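Local coordinates for uncharacterized protein (PDB 4OBI) that is of unknown function but binds a zinc ion in a NusG domain II-type beta fold, and probably works as a membrane-anchored protein, at residues Tyr12-Lys17 against Lys24-Lys29; Asp45-Glu50 against His87-Thr92; Gly72-Pro77 against Ile91-Ser96. All coordinates share one frame; numbering follows the deposited sequence. Where two conformers were deposited one is given.

From the N terminus, interaction 1 comes first and is the most local: Tyr12-Lys17 meets Lys24-Lys29 after only six intervening residues, closing a beta hairpin before the others begin. Interaction 2 opens at Asp45-Glu50 and closes after 36 intervening residues on His87-Thr92, bringing the three-stranded sheet against the four-stranded one beside the zinc site. Interaction 3 opens at Gly72-Pro77, inside that span, and ends on Ile91-Ser96. It shares Ile91 and Thr92 with interaction 2 but runs slightly further, so the two spans overlap rather than nest cleanly. Strand 89-95 serves both, and it pairs with strand 12-18 of interaction 1, linking all three contacts.

Interaction 1. Residues Tyr12-Lys17 against Lys24-Lys29; sequences YQAVLK and KVFDLK
Gln13 and Val25 meet on one face of a two-stranded antiparallel pairing, the beta hairpin of strands 12-18 and 21-28. The short segments run 156° apart with axes 4.6 Å from each other. Ala14 and Phe26 form its central hydrogen-bonded pair: Ala14 N to Phe26 O and Phe26 N to Ala14 O are both 2.8 Å. Leu16 N adds a bond to Lys24 O.

The Gln13 side chain lies across Val25. Its CB is 3.6 Å from Phe26 O and 3.9 Å from Val25 CG1; CG and CD continue past the same methyl. With chi1 at 63°, CG stands between the backbone N and carbonyl carbon, and the extended chain carries the amide over the valine. At the tip, NE2 hydrogen-bonds Glu94 OE2 of strand 89-95, while OE1 takes a weak bond from a water.

The other face carries Ala14, Leu16, Phe26 and Leu28, with the Lys24 chain beside them. Leu16 CB comes to the edge of the Phe26 ring, near its plane, 3.9 Å from CE2, whereas Lys24 CG lies over one face of that ring toward its rim. Ala14 CB touches Leu28 CD1 at 4.2 Å.

This second face turns inward: Leu16 packs on Leu89 and Ile91 of strand 89-95, and both Leu16 and Phe26 reach tyrosines of strand 34-40 in the opposing sheet. Strand 12-18 is thus an inner strand, with 21-28 at the sheet margin and 89-95 on its other side.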
loop_
_atom_site.group_PDB
_atom_site.type_symbol
_atom_site.label_atom_id
_atom_site.label_comp_id
_atom_site.label_asym_id
_atom_site.label_seq_id
_atom_site.Cartn_x
_atom_site.Cartn_y
_atom_site.Cartn_z
ATOM N N TYR A 12 12.484 7.177 1.821
ATOM C CA TYR A 12 11.079 7.451 1.564
ATOM C C TYR A 12 10.196 6.688 2.535
ATOM O O TYR A 12 10.657 5.817 3.270
ATOM C CB TYR A 12 10.727 7.102 0.120
ATOM C CG TYR A 12 11.612 7.802 -0.890
ATOM C CD1 TYR A 12 11.632 9.191 -0.982
ATOM C CD2 TYR A 12 12.427 7.077 -1.749
ATOM C CE1 TYR A 12 12.445 9.840 -1.899
ATOM C CE2 TYR A 12 13.246 7.711 -2.668
ATOM C CZ TYR A 12 13.248 9.093 -2.742
ATOM O OH TYR A 12 14.069 9.724 -3.658
ATOM N N GLN A 13 8.923 7.050 2.539
ATOM C CA GLN A 13 7.940 6.382 3.366
ATOM C C GLN A 13 6.665 6.196 2.564
ATOM O O GLN A 13 6.320 7.048 1.739
ATOM C CB GLN A 13 7.691 7.194 4.642
ATOM C CG GLN A 13 7.108 8.586 4.408
ATOM C CD GLN A 13 7.304 9.520 5.590
ATOM O OE1 GLN A 13 8.194 9.319 6.427
ATOM N NE2 GLN A 13 6.493 10.565 5.652
ATOM N N ALA A 14 5.981 5.074 2.791
ATOM C CA ALA A 14 4.704 4.784 2.143
ATOM C C ALA A 14 3.567 5.067 3.109
ATOM O O ALA A 14 3.612 4.650 4.264
ATOM C CB ALA A 14 4.648 3.336 1.688
ATOM N N VAL A 15 2.553 5.776 2.628
ATOM C CA VAL A 15 1.413 6.174 3.436
ATOM C C VAL A 15 0.174 5.409 2.972
ATOM O O VAL A 15 -0.246 5.520 1.818
ATOM C CB VAL A 15 1.166 7.695 3.289
ATOM C CG1 VAL A 15 -0.039 8.145 4.108
ATOM C CG2 VAL A 15 2.432 8.466 3.662
ATOM N N LEU A 16 -0.409 4.643 3.889
ATOM C CA LEU A 16 -1.604 3.858 3.626
ATOM C C LEU A 16 -2.811 4.567 4.217
ATOM O O LEU A 16 -2.861 4.816 5.418
ATOM C CB LEU A 16 -1.461 2.465 4.248
ATOM C CG LEU A 16 -2.695 1.557 4.242
ATOM C CD1 LEU A 16 -3.136 1.263 2.821
ATOM C CD2 LEU A 16 -2.401 0.269 4.993
ATOM N N LYS A 17 -3.774 4.888 3.357
ATOM C CA LYS A 17 -4.966 5.615 3.744
ATOM C C LYS A 17 -6.168 4.791 3.323
ATOM O O LYS A 17 -6.207 4.283 2.194
ATOM C CB LYS A 17 -4.997 6.968 3.036
ATOM C CG LYS A 17 -6.230 7.802 3.329
ATOM C CD LYS A 17 -6.076 9.229 2.822
ATOM C CE LYS A 17 -6.132 9.306 1.308
ATOM N NZ LYS A 17 -5.993 10.713 0.822
ATOM N N LYS A 24 -1.474 3.720 8.509
ATOM C CA LYS A 24 -0.119 3.193 8.652
ATOM C C LYS A 24 0.865 3.998 7.785
ATOM O O LYS A 24 0.535 4.393 6.674
ATOM C CB LYS A 24 -0.103 1.719 8.217
ATOM C CG LYS A 24 0.979 0.863 8.846
ATOM C CD LYS A 24 0.650 0.489 10.280
ATOM C CE LYS A 24 1.532 -0.650 10.772
ATOM N NZ LYS A 24 2.987 -0.370 10.602
ATOM N N VAL A 25 2.067 4.234 8.301
ATOM C CA VAL A 25 3.163 4.770 7.500
ATOM C C VAL A 25 4.302 3.754 7.575
ATOM O O VAL A 25 4.737 3.406 8.669
ATOM C CB VAL A 25 3.644 6.142 8.010
ATOM C CG1 VAL A 25 4.830 6.642 7.188
ATOM C CG2 VAL A 25 2.510 7.161 7.965
ATOM N N PHE A 26 4.746 3.272 6.415
ATOM C CA PHE A 26 5.806 2.263 6.329
ATOM C C PHE A 26 7.107 2.923 5.887
ATOM O O PHE A 26 7.145 3.627 4.875
ATOM C CB PHE A 26 5.460 1.173 5.303
ATOM C CG PHE A 26 4.119 0.514 5.508
ATOM C CD1 PHE A 26 3.997 -0.630 6.290
ATOM C CD2 PHE A 26 2.986 1.005 4.884
ATOM C CE1 PHE A 26 2.771 -1.252 6.466
ATOM C CE2 PHE A 26 1.758 0.387 5.053
ATOM C CZ PHE A 26 1.648 -0.740 5.843
ATOM N N ASP A 27 8.174 2.671 6.633
ATOM C CA ASP A 27 9.485 3.165 6.249
ATOM C C ASP A 27 9.998 2.293 5.108
ATOM O O ASP A 27 9.899 1.069 5.153
ATOM C CB ASP A 27 10.437 3.160 7.439
ATOM C CG ASP A 27 10.035 4.165 8.505
ATOM O OD1 ASP A 27 9.658 5.303 8.138
ATOM O OD2 ASP A 27 10.091 3.819 9.704
ATOM N N LEU A 28 10.501 2.931 4.060
ATOM C CA LEU A 28 10.994 2.208 2.897
ATOM C C LEU A 28 12.518 2.247 2.910
ATOM O O LEU A 28 13.120 3.195 2.427
ATOM C CB LEU A 28 10.427 2.814 1.610
ATOM C CG LEU A 28 8.909 2.687 1.424
ATOM C CD1 LEU A 28 8.486 3.287 0.085
ATOM C CD2 LEU A 28 8.446 1.241 1.530
ATOM N N LYS A 29 13.124 1.222 3.502
ATOM C CA LYS A 29 14.575 1.146 3.659
ATOM C C LYS A 29 15.151 0.085 2.724
ATOM O O LYS A 29 14.682 -1.050 2.712
ATOM C CB LYS A 29 14.925 0.813 5.109
HETATM O O HOH W 1 13.280 4.542 0.312
HETATM O O HOH W 2 8.230 7.563 9.381
#

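Interaction 2. Residues Asp45-Glu50 against His87-Thr92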
loop_
_atom_site.group_PDB
_atom_site.type_symbol
_atom_site.label_atom_id
_atom_site.label_comp_id
_atom_site.label_asym_id
_atom_site.label_seq_id
_atom_site.Cartn_x
_atom_site.Cartn_y
_atom_site.Cartn_z
ATOM N N ASP A 45 -14.077 -6.934 3.138
ATOM C CA ASP A 45 -13.201 -6.334 2.140
ATOM C C ASP A 45 -11.790 -6.290 2.698
ATOM O O ASP A 45 -11.597 -5.910 3.849
ATOM C CB ASP A 45 -13.673 -4.932 1.779
ATOM C CG ASP A 45 -14.932 -4.947 0.935
ATOM O OD1 ASP A 45 -15.449 -6.044 0.611
ATOM O OD2 ASP A 45 -15.404 -3.851 0.586
ATOM N N TYR A 46 -10.815 -6.723 1.898
ATOM C CA TYR A 46 -9.437 -6.738 2.352
ATOM C C TYR A 46 -8.439 -6.459 1.243
ATOM O O TYR A 46 -8.722 -6.652 0.056
ATOM C CB TYR A 46 -9.098 -8.064 3.045
ATOM C CG TYR A 46 -8.731 -9.196 2.118
ATOM C CD1 TYR A 46 -9.713 -9.988 1.552
ATOM C CD2 TYR A 46 -7.404 -9.484 1.826
ATOM C CE1 TYR A 46 -9.389 -11.036 0.704
ATOM C CE2 TYR A 46 -7.064 -10.525 0.975
ATOM C CZ TYR A 46 -8.062 -11.296 0.410
ATOM O OH TYR A 46 -7.745 -12.343 -0.436
ATOM N N ASN A 47 -7.278 -5.970 1.668
ATOM C CA ASN A 47 -6.129 -5.749 0.818
ATOM C C ASN A 47 -4.919 -6.115 1.637
ATOM O O ASN A 47 -4.774 -5.658 2.778
ATOM C CB ASN A 47 -6.002 -4.290 0.412
ATOM C CG ASN A 47 -7.236 -3.771 -0.271
ATOM O OD1 ASN A 47 -8.238 -3.502 0.376
ATOM N ND2 ASN A 47 -7.167 -3.618 -1.582
ATOM N N LEU A 48 -4.065 -6.948 1.066
ATOM C CA LEU A 48 -2.856 -7.379 1.743
ATOM C C LEU A 48 -1.669 -6.588 1.214
ATOM O O LEU A 48 -1.303 -6.709 0.047
ATOM C CB LEU A 48 -2.643 -8.876 1.546
ATOM C CG LEU A 48 -1.469 -9.473 2.314
ATOM C CD1 LEU A 48 -1.701 -9.378 3.816
ATOM C CD2 LEU A 48 -1.262 -10.915 1.887
ATOM N N ILE A 49 -1.076 -5.777 2.087
ATOM C CA ILE A 49 0.078 -4.962 1.736
ATOM C C ILE A 49 1.348 -5.793 1.956
ATOM O O ILE A 49 1.463 -6.544 2.940
ATOM C CB ILE A 49 0.116 -3.644 2.558
ATOM C CG1 ILE A 49 -0.931 -2.634 2.052
ATOM C CG2 ILE A 49 1.479 -2.984 2.491
ATOM C CD1 ILE A 49 -2.365 -3.082 2.126
ATOM N N GLU A 50 2.292 -5.673 1.028
ATOM C CA GLU A 50 3.592 -6.316 1.163
ATOM C C GLU A 50 4.676 -5.263 1.024
ATOM O O GLU A 50 4.731 -4.559 0.025
ATOM C CB GLU A 50 3.773 -7.383 0.094
ATOM C CG GLU A 50 5.023 -8.232 0.277
ATOM C CD GLU A 50 5.233 -9.210 -0.859
ATOM O OE1 GLU A 50 4.415 -9.231 -1.796
ATOM O OE2 GLU A 50 6.228 -9.961 -0.825
ATOM N N HIS A 87 -12.419 -0.238 -2.346
ATOM C CA HIS A 87 -12.216 -0.258 -0.893
ATOM C C HIS A 87 -11.829 1.113 -0.324
ATOM O O HIS A 87 -11.583 1.246 0.877
ATOM C CB HIS A 87 -11.160 -1.293 -0.522
ATOM C CG HIS A 87 -11.557 -2.702 -0.840
ATOM N ND1 HIS A 87 -10.692 -3.763 -0.697
ATOM C CD2 HIS A 87 -12.716 -3.222 -1.309
ATOM C CE1 HIS A 87 -11.301 -4.878 -1.058
ATOM N NE2 HIS A 87 -12.534 -4.578 -1.430
ATOM N N ASN A 88 -11.788 2.128 -1.187
ATOM C CA ASN A 88 -11.393 3.483 -0.804
ATOM C C ASN A 88 -10.025 3.509 -0.099
ATOM O O ASN A 88 -9.851 4.161 0.939
ATOM C CB ASN A 88 -12.468 4.117 0.076
ATOM C CG ASN A 88 -12.469 5.630 -0.002
ATOM O OD1 ASN A 88 -11.845 6.219 -0.886
ATOM N ND2 ASN A 88 -13.188 6.270 0.912
ATOM N N LEU A 89 -9.079 2.783 -0.682
ATOM C CA LEU A 89 -7.755 2.572 -0.113
ATOM C C LEU A 89 -6.675 3.067 -1.077
ATOM O O LEU A 89 -6.756 2.819 -2.285
ATOM C CB LEU A 89 -7.553 1.093 0.185
ATOM C CG LEU A 89 -6.164 0.623 0.659
ATOM C CD1 LEU A 89 -6.315 -0.580 1.579
ATOM C CD2 LEU A 89 -5.195 0.289 -0.471
ATOM N N PHE A 90 -5.660 3.746 -0.535
ATOM C CA PHE A 90 -4.605 4.367 -1.331
ATOM C C PHE A 90 -3.255 4.184 -0.648
ATOM O O PHE A 90 -3.164 4.240 0.577
ATOM C CB PHE A 90 -4.878 5.867 -1.519
ATOM C CG PHE A 90 -6.172 6.151 -2.214
ATOM C CD1 PHE A 90 -7.350 6.239 -1.495
ATOM C CD2 PHE A 90 -6.218 6.285 -3.596
ATOM C CE1 PHE A 90 -8.550 6.460 -2.137
ATOM C CE2 PHE A 90 -7.418 6.509 -4.243
ATOM C CZ PHE A 90 -8.586 6.605 -3.508
ATOM N N ILE A 91 -2.226 3.936 -1.444
ATOM C CA ILE A 91 -0.860 3.921 -0.952
ATOM C C ILE A 91 -0.039 4.881 -1.796
ATOM O O ILE A 91 0.041 4.723 -3.015
ATOM C CB ILE A 91 -0.213 2.533 -1.047
ATOM C CG1 ILE A 91 -1.008 1.500 -0.241
ATOM C CG2 ILE A 91 1.238 2.604 -0.583
ATOM C CD1 ILE A 91 -0.600 0.072 -0.533
ATOM N N THR A 92 0.544 5.882 -1.139
ATOM C CA THR A 92 1.431 6.821 -1.824
ATOM C C THR A 92 2.795 6.807 -1.155
ATOM O O THR A 92 2.927 6.513 0.033
ATOM C CB THR A 92 0.859 8.259 -1.872
ATOM O OG1 THR A 92 1.578 9.039 -2.836
ATOM C CG2 THR A 92 0.943 8.948 -0.521
HETATM O O HOH W 3 -14.512 -6.376 -2.173
#
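His87 meets Asp45, Tyr46 and Asn47 where two antiparallel sheets lie face to face, a sandwich-like packing within this NusG domain II-type fold. The segments run in nearly the same direction, but CA atoms of Ile49 and Ile91 are 9.3 Å from each other, a spacing that excludes strand pairing and leaves the joining to side chains.

His87, just ahead of strand 89-95, carries most of the contact. Its ND1 donates to Asn47 OD1 at 2.7 Å with an angle at hydrogen of 172°. The acceptor lies in the imidazole plane, although the donor is tilted 26° from the amide's carbonyl plane; amide and ring stand almost perpendicular. One ring face receives Asp45: CB sits 3.6 Å from the ring centroid in a CH-pi contact, and the carboxylate continues the stack with its plane 18° from the ring's. Tyr46 O lies at the ring edge, 3.3 Å from CE1. Water meets NE2 at 2.8 Å in the ring plane and gives Asp45 OD1 a weak bond. The imidazole is therefore held in rotation by an in-plane bond and a covered face.

Asn47 also serves the metal site, since its ND2 bonds OD2 of the zinc ligand Asp68; His87 thus probably helps to orient this second-shell amide. Next, Asn88 and Leu89 both face the zinc ligand Cys84 in a G1 beta bulge. Leu89 CD1 then packs against Asn47 OD1 at 3.7 Å, from the opposite direction. Further on, the ends of the Ile91 and Ile49 side chains meet head-on, with Ile91 CD1 3.8 Å from Ile49 CG1.

Interaction 3. Residues Gly72-Pro77 against Ile91-Ser96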
loop_
_atom_site.group_PDB
_atom_site.type_symbol
_atom_site.label_atom_id
_atom_site.label_comp_id
_atom_site.label_asym_id
_atom_site.label_seq_id
_atom_site.Cartn_x
_atom_site.Cartn_y
_atom_site.Cartn_z
ATOM N N GLY A 72 1.100 -3.614 -9.026
ATOM C CA GLY A 72 2.387 -4.078 -8.533
ATOM C C GLY A 72 3.131 -3.044 -7.702
ATOM O O GLY A 72 2.518 -2.170 -7.097
ATOM N N TRP A 73 4.461 -3.135 -7.720
ATOM C CA TRP A 73 5.317 -2.400 -6.793
ATOM C C TRP A 73 5.451 -0.922 -7.128
ATOM O O TRP A 73 5.484 -0.548 -8.295
ATOM C CB TRP A 73 6.733 -2.986 -6.800
ATOM C CG TRP A 73 6.861 -4.440 -6.441
ATOM C CD1 TRP A 73 7.019 -5.479 -7.306
ATOM C CD2 TRP A 73 6.897 -5.004 -5.125
ATOM N NE1 TRP A 73 7.146 -6.665 -6.611
ATOM C CE2 TRP A 73 7.076 -6.397 -5.269
ATOM C CE3 TRP A 73 6.787 -4.467 -3.835
ATOM C CZ2 TRP A 73 7.146 -7.264 -4.173
ATOM C CZ3 TRP A 73 6.859 -5.325 -2.745
ATOM C CH2 TRP A 73 7.034 -6.711 -2.923
ATOM N N ILE A 74 5.549 -0.087 -6.095
ATOM C CA ILE A 74 6.019 1.293 -6.254
ATOM C C ILE A 74 7.080 1.549 -5.191
ATOM O O ILE A 74 7.157 0.833 -4.191
ATOM C CB ILE A 74 4.909 2.373 -6.142
ATOM C CG1 ILE A 74 4.258 2.411 -4.749
ATOM C CG2 ILE A 74 3.847 2.186 -7.226
ATOM C CD1 ILE A 74 3.259 3.543 -4.602
ATOM N N SER A 75 7.883 2.581 -5.415
ATOM C CA SER A 75 8.968 2.915 -4.502
ATOM C C SER A 75 9.368 4.392 -4.471
ATOM O O SER A 75 10.118 4.786 -3.586
ATOM C CB SER A 75 10.197 2.065 -4.853
ATOM O OG SER A 75 10.744 2.430 -6.118
ATOM N N LYS A 76 8.891 5.200 -5.425
ATOM C CA LYS A 76 9.340 6.591 -5.573
ATOM C C LYS A 76 8.184 7.560 -5.368
ATOM O O LYS A 76 7.046 7.232 -5.707
ATOM C CB LYS A 76 9.946 6.829 -6.959
ATOM C CG LYS A 76 11.078 5.881 -7.336
ATOM C CD LYS A 76 12.265 6.009 -6.408
ATOM C CE LYS A 76 13.372 5.064 -6.831
ATOM N NZ LYS A 76 14.585 5.227 -5.992
ATOM N N PRO A 77 8.473 8.758 -4.820
ATOM C CA PRO A 77 7.399 9.715 -4.511
ATOM C C PRO A 77 6.528 10.145 -5.688
ATOM O O PRO A 77 5.322 10.350 -5.518
ATOM C CB PRO A 77 8.138 10.917 -3.930
ATOM C CG PRO A 77 9.416 10.370 -3.411
ATOM C CD PRO A 77 9.778 9.208 -4.294
ATOM N N ILE A 91 -2.226 3.936 -1.444
ATOM C CA ILE A 91 -0.860 3.921 -0.952
ATOM C C ILE A 91 -0.039 4.881 -1.796
ATOM O O ILE A 91 0.041 4.723 -3.015
ATOM C CB ILE A 91 -0.213 2.533 -1.047
ATOM C CG1 ILE A 91 -1.008 1.500 -0.241
ATOM C CG2 ILE A 91 1.238 2.604 -0.583
ATOM C CD1 ILE A 91 -0.600 0.072 -0.533
ATOM N N THR A 92 0.544 5.882 -1.139
ATOM C CA THR A 92 1.431 6.821 -1.824
ATOM C C THR A 92 2.795 6.807 -1.155
ATOM O O THR A 92 2.927 6.513 0.033
ATOM C CB THR A 92 0.859 8.259 -1.872
ATOM O OG1 THR A 92 1.578 9.039 -2.836
ATOM C CG2 THR A 92 0.943 8.948 -0.521
ATOM N N VAL A 93 3.828 7.080 -1.943
ATOM C CA VAL A 93 5.182 7.189 -1.423
ATOM C C VAL A 93 5.522 8.677 -1.327
ATOM O O VAL A 93 5.106 9.477 -2.179
ATOM C CB VAL A 93 6.194 6.447 -2.332
ATOM C CG1 VAL A 93 7.627 6.755 -1.926
ATOM C CG2 VAL A 93 5.934 4.951 -2.288
ATOM N N GLU A 94 6.246 9.052 -0.277
ATOM C CA GLU A 94 6.628 10.450 -0.064
ATOM C C GLU A 94 7.968 10.536 0.660
ATOM O O GLU A 94 8.405 9.565 1.265
ATOM C CB GLU A 94 5.535 11.192 0.716
ATOM C CG GLU A 94 5.337 10.701 2.145
ATOM C CD GLU A 94 4.159 11.359 2.860
ATOM O OE1 GLU A 94 3.236 11.899 2.200
ATOM O OE2 GLU A 94 4.159 11.328 4.110
ATOM N N ALA A 95 8.617 11.698 0.593
ATOM C CA ALA A 95 9.887 11.896 1.286
ATOM C C ALA A 95 9.658 11.980 2.792
ATOM O O ALA A 95 8.566 12.318 3.246
ATOM C CB ALA A 95 10.586 13.150 0.783
ATOM N N SER A 96 10.702 11.683 3.561
ATOM C CA SER A 96 10.639 11.769 5.025
ATOM C C SER A 96 10.507 13.217 5.540
ATOM O O SER A 96 10.527 13.449 6.748
ATOM C CB SER A 96 11.857 11.072 5.640
ATOM O OG SER A 96 11.871 9.698 5.279
HETATM O O HOH W 4 3.907 7.643 -4.867
#
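Val93 is the tight point of this contact, with Ile74, Ser75, Lys76 and Pro77 bending round its side chain. The loop that carries them follows helix 67-71 and forms no direct hydrogen bond with the strand residues. Val93 CG2 meets Ile74 CD1 at 3.8 Å as the two side chains pass each other running opposite ways. A chi1 of 64° turns CG1 and CD1 of Ile74 toward Val93 and also brings CD1 within 3.8 Å of Ile91 O. The other methyl, Val93 CG1, presses on backbone instead, 3.6 Å from Ser75 O, while CB is equally near Lys76 O. Pro77 belongs to this close part through its CA, which makes a CA-H...O contact with Val93 O at 3.3 Å.

The looser side begins at the outer end of the proline ring, where Pro77 CG lies 4.3 Å from the backbone N of exposed Ala95. A water accepts from Val93 N at 3.0 Å and lies close to Pro77 O, so solvent takes a place between the backbones.

Strand 89-95 pairs with 82-84 through Ile91 and Ile82. Glu79 OE2 holds the backbone N of Ser75 and Lys76, Pro77 touches Tyr12 of strand 12-18, and the backbone of Ile74 hydrogen-bonds that of Ile56 in strand 55-61, so the loop reaches both sheets.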